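Local coordinates for pesticidal crystal protein Cry4Aa (PDB 2C9K) that kills mosquito larvae by binding to midgut epithelial cells and promoting their colloid-osmotic lysis as a pore-forming toxin, at residues R524-G529 against T599-K604; M549-T554 against Q569-S574. One frame throughout, in Å; residues are numbered along the deposited sequence.

Contact 1 (R524-G529 against T599-K604)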
loop_
_atom_site.group_PDB
_atom_site.type_symbol
_atom_site.label_atom_id
_atom_site.label_comp_id
_atom_site.label_asym_id
_atom_site.label_seq_id
_atom_site.Cartn_x
_atom_site.Cartn_y
_atom_site.Cartn_z
ATOM N N ARG A 524 12.367 -12.738 4.434
ATOM C CA ARG A 524 11.065 -13.272 4.015
ATOM C C ARG A 524 11.154 -13.352 2.497
ATOM O O ARG A 524 11.097 -12.333 1.812
ATOM C CB ARG A 524 9.918 -12.336 4.427
ATOM C CG ARG A 524 8.514 -12.905 4.162
ATOM C CD ARG A 524 7.419 -12.107 4.872
ATOM N NE ARG A 524 6.107 -12.769 4.881
ATOM C CZ ARG A 524 5.198 -12.694 3.906
ATOM N NH1 ARG A 524 5.434 -11.984 2.813
ATOM N NH2 ARG A 524 4.037 -13.321 4.031
ATOM N N TYR A 525 11.289 -14.568 1.979
ATOM C CA TYR A 525 11.451 -14.775 0.544
ATOM C C TYR A 525 10.560 -15.881 0.012
ATOM O O TYR A 525 9.888 -16.578 0.765
ATOM C CB TYR A 525 12.889 -15.188 0.263
ATOM C CG TYR A 525 13.135 -16.613 0.720
ATOM C CD1 TYR A 525 13.317 -17.650 -0.202
ATOM C CD2 TYR A 525 13.079 -16.945 2.074
ATOM C CE1 TYR A 525 13.429 -18.973 0.216
ATOM C CE2 TYR A 525 13.188 -18.268 2.498
ATOM C CZ TYR A 525 13.359 -19.272 1.566
ATOM O OH TYR A 525 13.447 -20.572 1.993
ATOM N N ALA A 526 10.612 -16.049 -1.304
ATOM C CA ALA A 526 9.875 -17.082 -2.023
ATOM C C ALA A 526 10.928 -17.729 -2.918
ATOM O O ALA A 526 11.916 -17.089 -3.290
ATOM C CB ALA A 526 8.769 -16.464 -2.867
ATOM N N SER A 527 10.728 -18.992 -3.271
ATOM C CA SER A 527 11.710 -19.678 -4.100
ATOM C C SER A 527 11.241 -21.034 -4.583
ATOM O O SER A 527 10.692 -21.814 -3.813
ATOM C CB SER A 527 13.006 -19.863 -3.308
ATOM O OG SER A 527 13.933 -20.670 -4.014
ATOM N N ASN A 528 11.452 -21.312 -5.861
ATOM C CA ASN A 528 11.088 -22.612 -6.390
ATOM C C ASN A 528 12.356 -23.466 -6.307
ATOM O O ASN A 528 13.033 -23.457 -5.279
ATOM C CB ASN A 528 10.570 -22.507 -7.831
ATOM C CG ASN A 528 11.439 -21.633 -8.700
ATOM O OD1 ASN A 528 12.647 -21.529 -8.476
ATOM N ND2 ASN A 528 10.837 -21.010 -9.711
ATOM N N GLY A 529 12.687 -24.188 -7.374
ATOM C CA GLY A 529 13.867 -25.037 -7.339
ATOM C C GLY A 529 13.650 -26.272 -6.476
ATOM O O GLY A 529 12.525 -26.580 -6.088
ATOM N N THR A 599 14.510 -19.697 -9.154
ATOM C CA THR A 599 14.042 -18.333 -8.912
ATOM C C THR A 599 13.874 -18.049 -7.428
ATOM O O THR A 599 13.278 -18.840 -6.698
ATOM C CB THR A 599 12.673 -18.073 -9.584
ATOM O OG1 THR A 599 12.811 -18.113 -11.011
ATOM C CG2 THR A 599 12.125 -16.721 -9.166
ATOM N N VAL A 600 14.397 -16.909 -6.988
ATOM C CA VAL A 600 14.290 -16.491 -5.594
ATOM C C VAL A 600 13.682 -15.092 -5.562
ATOM O O VAL A 600 14.178 -14.172 -6.216
ATOM C CB VAL A 600 15.675 -16.458 -4.901
ATOM C CG1 VAL A 600 15.537 -15.931 -3.474
ATOM C CG2 VAL A 600 16.277 -17.853 -4.886
ATOM N N LEU A 601 12.593 -14.934 -4.820
ATOM C CA LEU A 601 11.952 -13.634 -4.722
ATOM C C LEU A 601 12.128 -13.070 -3.315
ATOM O O LEU A 601 11.613 -13.619 -2.344
ATOM C CB LEU A 601 10.471 -13.747 -5.079
ATOM C CG LEU A 601 10.190 -14.239 -6.504
ATOM C CD1 LEU A 601 8.693 -14.333 -6.726
ATOM C CD2 LEU A 601 10.814 -13.293 -7.521
ATOM N N ILE A 602 12.880 -11.981 -3.213
ATOM C CA ILE A 602 13.128 -11.350 -1.925
ATOM C C ILE A 602 12.051 -10.335 -1.588
ATOM O O ILE A 602 11.854 -9.362 -2.316
ATOM C CB ILE A 602 14.475 -10.612 -1.902
ATOM C CG1 ILE A 602 15.628 -11.606 -2.028
ATOM C CG2 ILE A 602 14.596 -9.829 -0.618
ATOM C CD1 ILE A 602 15.772 -12.522 -0.847
ATOM N N ASP A 603 11.379 -10.553 -0.463
ATOM C CA ASP A 603 10.317 -9.663 -0.016
ATOM C C ASP A 603 10.751 -8.673 1.069
ATOM O O ASP A 603 10.895 -7.475 0.805
ATOM C CB ASP A 603 9.137 -10.504 0.473
ATOM C CG ASP A 603 8.045 -9.672 1.094
ATOM O OD1 ASP A 603 7.765 -8.569 0.567
ATOM O OD2 ASP A 603 7.462 -10.132 2.100
ATOM N N LYS A 604 10.973 -9.172 2.282
ATOM C CA LYS A 604 11.359 -8.312 3.396
ATOM C C LYS A 604 12.676 -8.714 4.068
ATOM O O LYS A 604 13.008 -9.897 4.165
ATOM C CB LYS A 604 10.263 -8.319 4.477
ATOM C CG LYS A 604 8.821 -8.186 4.004
ATOM C CD LYS A 604 8.423 -6.757 3.725
ATOM C CE LYS A 604 6.907 -6.632 3.511
ATOM N NZ LYS A 604 6.366 -7.420 2.349
#
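Tyr525, Val600 and Ile602 meet on one face of a pair of antiparallel strands, where Ile602 CD1 lies 4.1 Å from Tyr525 CB and Val600 CG1 approaches the tyrosine ring obliquely. Tyr525 CG sits between its backbone N and carbonyl carbon (chi1 73°), turning the ring away from the partner strand, and its OH is hydrogen-bonded to Asn552 N. On the other face Ala526 and Leu601 form a hydrogen-bonded pair, their CB atoms 3.9 Å apart. Reciprocal backbone bonds join them, Leu601 N to Ala526 O at 2.7 Å. Asn528 turns back to Thr599, with OD1 weakly bonded to Thr599 N, while Thr599 OG1 is hydrogen-bonded to Tyr560 OH. At the opposite end Arg524 extends alongside Asp603, and its NH1 forms a salt bridge with Asp603 OD2 at 2.8 Å. The carboxylate lies at the guanidinium edge, the planes 69° apart, OD2 met from above its own plane. Asp603 OD1 turns its syn lone pair to Lys604 NZ, which also bonds Thr495 O; one carboxylate probably offsets both cations. Arg524 O accepts from Asp603 N and Lys604 N: both residues face Arg524 in this classic beta bulge of the C-terminal domain, which gathers the three into a salt-bridge network.

Contact 2 (M549-T554 against Q569-S574)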
loop_
_atom_site.group_PDB
_atom_site.type_symbol
_atom_site.label_atom_id
_atom_site.label_comp_id
_atom_site.label_asym_id
_atom_site.label_seq_id
_atom_site.Cartn_x
_atom_site.Cartn_y
_atom_site.Cartn_z
ATOM N N MET A 549 23.777 -18.197 3.907
ATOM C CA MET A 549 22.873 -19.313 4.135
ATOM C C MET A 549 22.223 -19.830 2.839
ATOM O O MET A 549 22.205 -19.148 1.811
ATOM C CB MET A 549 21.794 -18.900 5.150
ATOM C CG MET A 549 20.895 -17.768 4.689
ATOM S SD MET A 549 19.606 -17.271 5.878
ATOM C CE MET A 549 19.096 -18.894 6.540
ATOM N N ALA A 550 21.704 -21.052 2.904
ATOM C CA ALA A 550 21.035 -21.678 1.773
ATOM C C ALA A 550 19.533 -21.495 1.936
ATOM O O ALA A 550 18.996 -21.671 3.031
ATOM C CB ALA A 550 21.368 -23.152 1.724
ATOM N N LEU A 551 18.862 -21.129 0.851
ATOM C CA LEU A 551 17.422 -20.933 0.877
ATOM C C LEU A 551 16.739 -22.244 0.504
ATOM O O LEU A 551 17.329 -23.081 -0.177
ATOM C CB LEU A 551 17.029 -19.829 -0.106
ATOM C CG LEU A 551 17.508 -18.424 0.266
ATOM C CD1 LEU A 551 17.085 -17.440 -0.814
ATOM C CD2 LEU A 551 16.923 -18.022 1.607
ATOM N N ASN A 552 15.500 -22.424 0.953
ATOM C CA ASN A 552 14.755 -23.646 0.665
ATOM C C ASN A 552 13.652 -23.397 -0.350
ATOM O O ASN A 552 13.191 -22.264 -0.518
ATOM C CB ASN A 552 14.114 -24.185 1.940
ATOM C CG ASN A 552 15.122 -24.449 3.034
ATOM O OD1 ASN A 552 14.797 -24.345 4.220
ATOM N ND2 ASN A 552 16.347 -24.805 2.650
ATOM N N PRO A 553 13.219 -24.453 -1.055
ATOM C CA PRO A 553 12.149 -24.286 -2.042
ATOM C C PRO A 553 10.914 -23.940 -1.230
ATOM O O PRO A 553 10.787 -24.388 -0.097
ATOM C CB PRO A 553 12.048 -25.662 -2.672
ATOM C CG PRO A 553 13.429 -26.198 -2.520
ATOM C CD PRO A 553 13.795 -25.802 -1.132
ATOM N N THR A 554 10.009 -23.145 -1.785
ATOM C CA THR A 554 8.811 -22.767 -1.039
ATOM C C THR A 554 7.560 -22.882 -1.897
ATOM O O THR A 554 6.439 -22.946 -1.389
ATOM C CB THR A 554 8.938 -21.333 -0.504
ATOM O OG1 THR A 554 8.851 -20.405 -1.591
ATOM C CG2 THR A 554 10.282 -21.156 0.193
ATOM N N GLN A 569 8.210 -17.773 2.936
ATOM C CA GLN A 569 8.665 -18.319 4.208
ATOM C C GLN A 569 9.763 -17.478 4.847
ATOM O O GLN A 569 10.205 -16.477 4.271
ATOM C CB GLN A 569 9.127 -19.762 4.015
ATOM C CG GLN A 569 7.969 -20.706 3.714
ATOM C CD GLN A 569 6.937 -20.732 4.837
ATOM O OE1 GLN A 569 5.808 -21.195 4.648
ATOM N NE2 GLN A 569 7.327 -20.242 6.019
ATOM N N TYR A 570 10.205 -17.879 6.035
ATOM C CA TYR A 570 11.221 -17.121 6.750
ATOM C C TYR A 570 12.498 -17.862 7.095
ATOM O O TYR A 570 12.464 -18.925 7.710
ATOM C CB TYR A 570 10.647 -16.576 8.057
ATOM C CG TYR A 570 9.500 -15.598 7.924
ATOM C CD1 TYR A 570 8.267 -15.997 7.405
ATOM C CD2 TYR A 570 9.633 -14.280 8.377
ATOM C CE1 TYR A 570 7.191 -15.111 7.345
ATOM C CE2 TYR A 570 8.564 -13.387 8.323
ATOM C CZ TYR A 570 7.348 -13.812 7.808
ATOM O OH TYR A 570 6.294 -12.940 7.766
ATOM N N LEU A 571 13.630 -17.282 6.711
ATOM C CA LEU A 571 14.933 -17.856 7.039
ATOM C C LEU A 571 15.729 -16.780 7.752
ATOM O O LEU A 571 15.578 -15.592 7.461
ATOM C CB LEU A 571 15.683 -18.334 5.792
ATOM C CG LEU A 571 15.377 -19.789 5.432
ATOM C CD1 LEU A 571 16.177 -20.216 4.208
ATOM C CD2 LEU A 571 15.704 -20.665 6.632
ATOM N N GLU A 572 16.575 -17.205 8.684
ATOM C CA GLU A 572 17.374 -16.291 9.486
ATOM C C GLU A 572 18.842 -16.689 9.451
ATOM O O GLU A 572 19.170 -17.873 9.513
ATOM C CB GLU A 572 16.859 -16.347 10.921
ATOM C CG GLU A 572 17.386 -15.297 11.852
ATOM C CD GLU A 572 16.749 -15.403 13.225
ATOM O OE1 GLU A 572 15.497 -15.403 13.310
ATOM O OE2 GLU A 572 17.498 -15.486 14.222
ATOM N N PHE A 573 19.729 -15.708 9.342
ATOM C CA PHE A 573 21.150 -16.003 9.325
ATOM C C PHE A 573 21.574 -16.353 10.747
ATOM O O PHE A 573 21.007 -15.843 11.711
ATOM C CB PHE A 573 21.943 -14.801 8.836
ATOM C CG PHE A 573 21.639 -14.406 7.428
ATOM C CD1 PHE A 573 20.731 -13.396 7.158
ATOM C CD2 PHE A 573 22.291 -15.022 6.369
ATOM C CE1 PHE A 573 20.476 -12.999 5.851
ATOM C CE2 PHE A 573 22.046 -14.636 5.057
ATOM C CZ PHE A 573 21.136 -13.620 4.795
ATOM N N SER A 574 22.578 -17.214 10.874
ATOM C CA SER A 574 23.052 -17.640 12.179
ATOM C C SER A 574 23.814 -16.571 12.953
ATOM O O SER A 574 23.368 -16.130 14.012
ATOM C CB SER A 574 23.915 -18.891 12.029
ATOM O OG SER A 574 24.954 -18.687 11.093
#
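The segments 549-554 and 569-574 run in nearly opposite directions, 176° apart end to end, with their nearest CA atoms, those of Met549 and Phe573, 6.4 Å apart, and no hydrogen bond joins the segments. Side chains make most of the contact. Met549 lies across Phe573 at about a right angle, its SD over one face of the ring, 3.7 Å from the centroid and 19° off the ring normal. The sulfur is displaced toward the CD2-CE2 side, where Met549 CG also comes down, 3.4 Å from Phe573 CE2. This is a Met-aromatic contact, and it helps join the two sheets of the C-terminal domain, a beta sandwich: strand 545-550 edges one sheet, whereas strand 569-572 pairs with 517-527 in the other. Past the sulfur, a bend at chi3 (-39°) brings Met549 CE to Leu571, where it lies 3.5 Å from CB. Leu571 in turn sends CD1 across to Leu551, meeting its CD2 at 3.5 Å, and the same methyl rests by the carbonyl oxygen of Ala550. Ile537 of the neighbouring strand touches Met549, Leu551 and Phe573, extending this apolar layer. At the Thr554 end, Thr554 CG2 comes within 4.2 Å of Gln569 CB, while the threonine hydroxyl bonds to the backbone of Asp567 and Ser527.

In the fold
Both contacts belong to the C-terminal domain, their centres about 9 Å apart and on the same side of the chain's centre. Along the chain, 524-529 comes first, then both segments of contact 2, and finally 599-604, so contact 1 brackets contact 2. Strand 517-527 connects them: it pairs with 600-609 in contact 1 and with 569-572, one of the two strands of contact 2, in the same sheet. Contact 1 thus lies within that sheet, whereas contact 2 joins it to strand 545-550 and the loop after it. Val600 packs on Leu551 where they meet. Through strand 517-527, the pairing inside one sheet of the beta sandwich adjoins the packing that holds the other sheet against it.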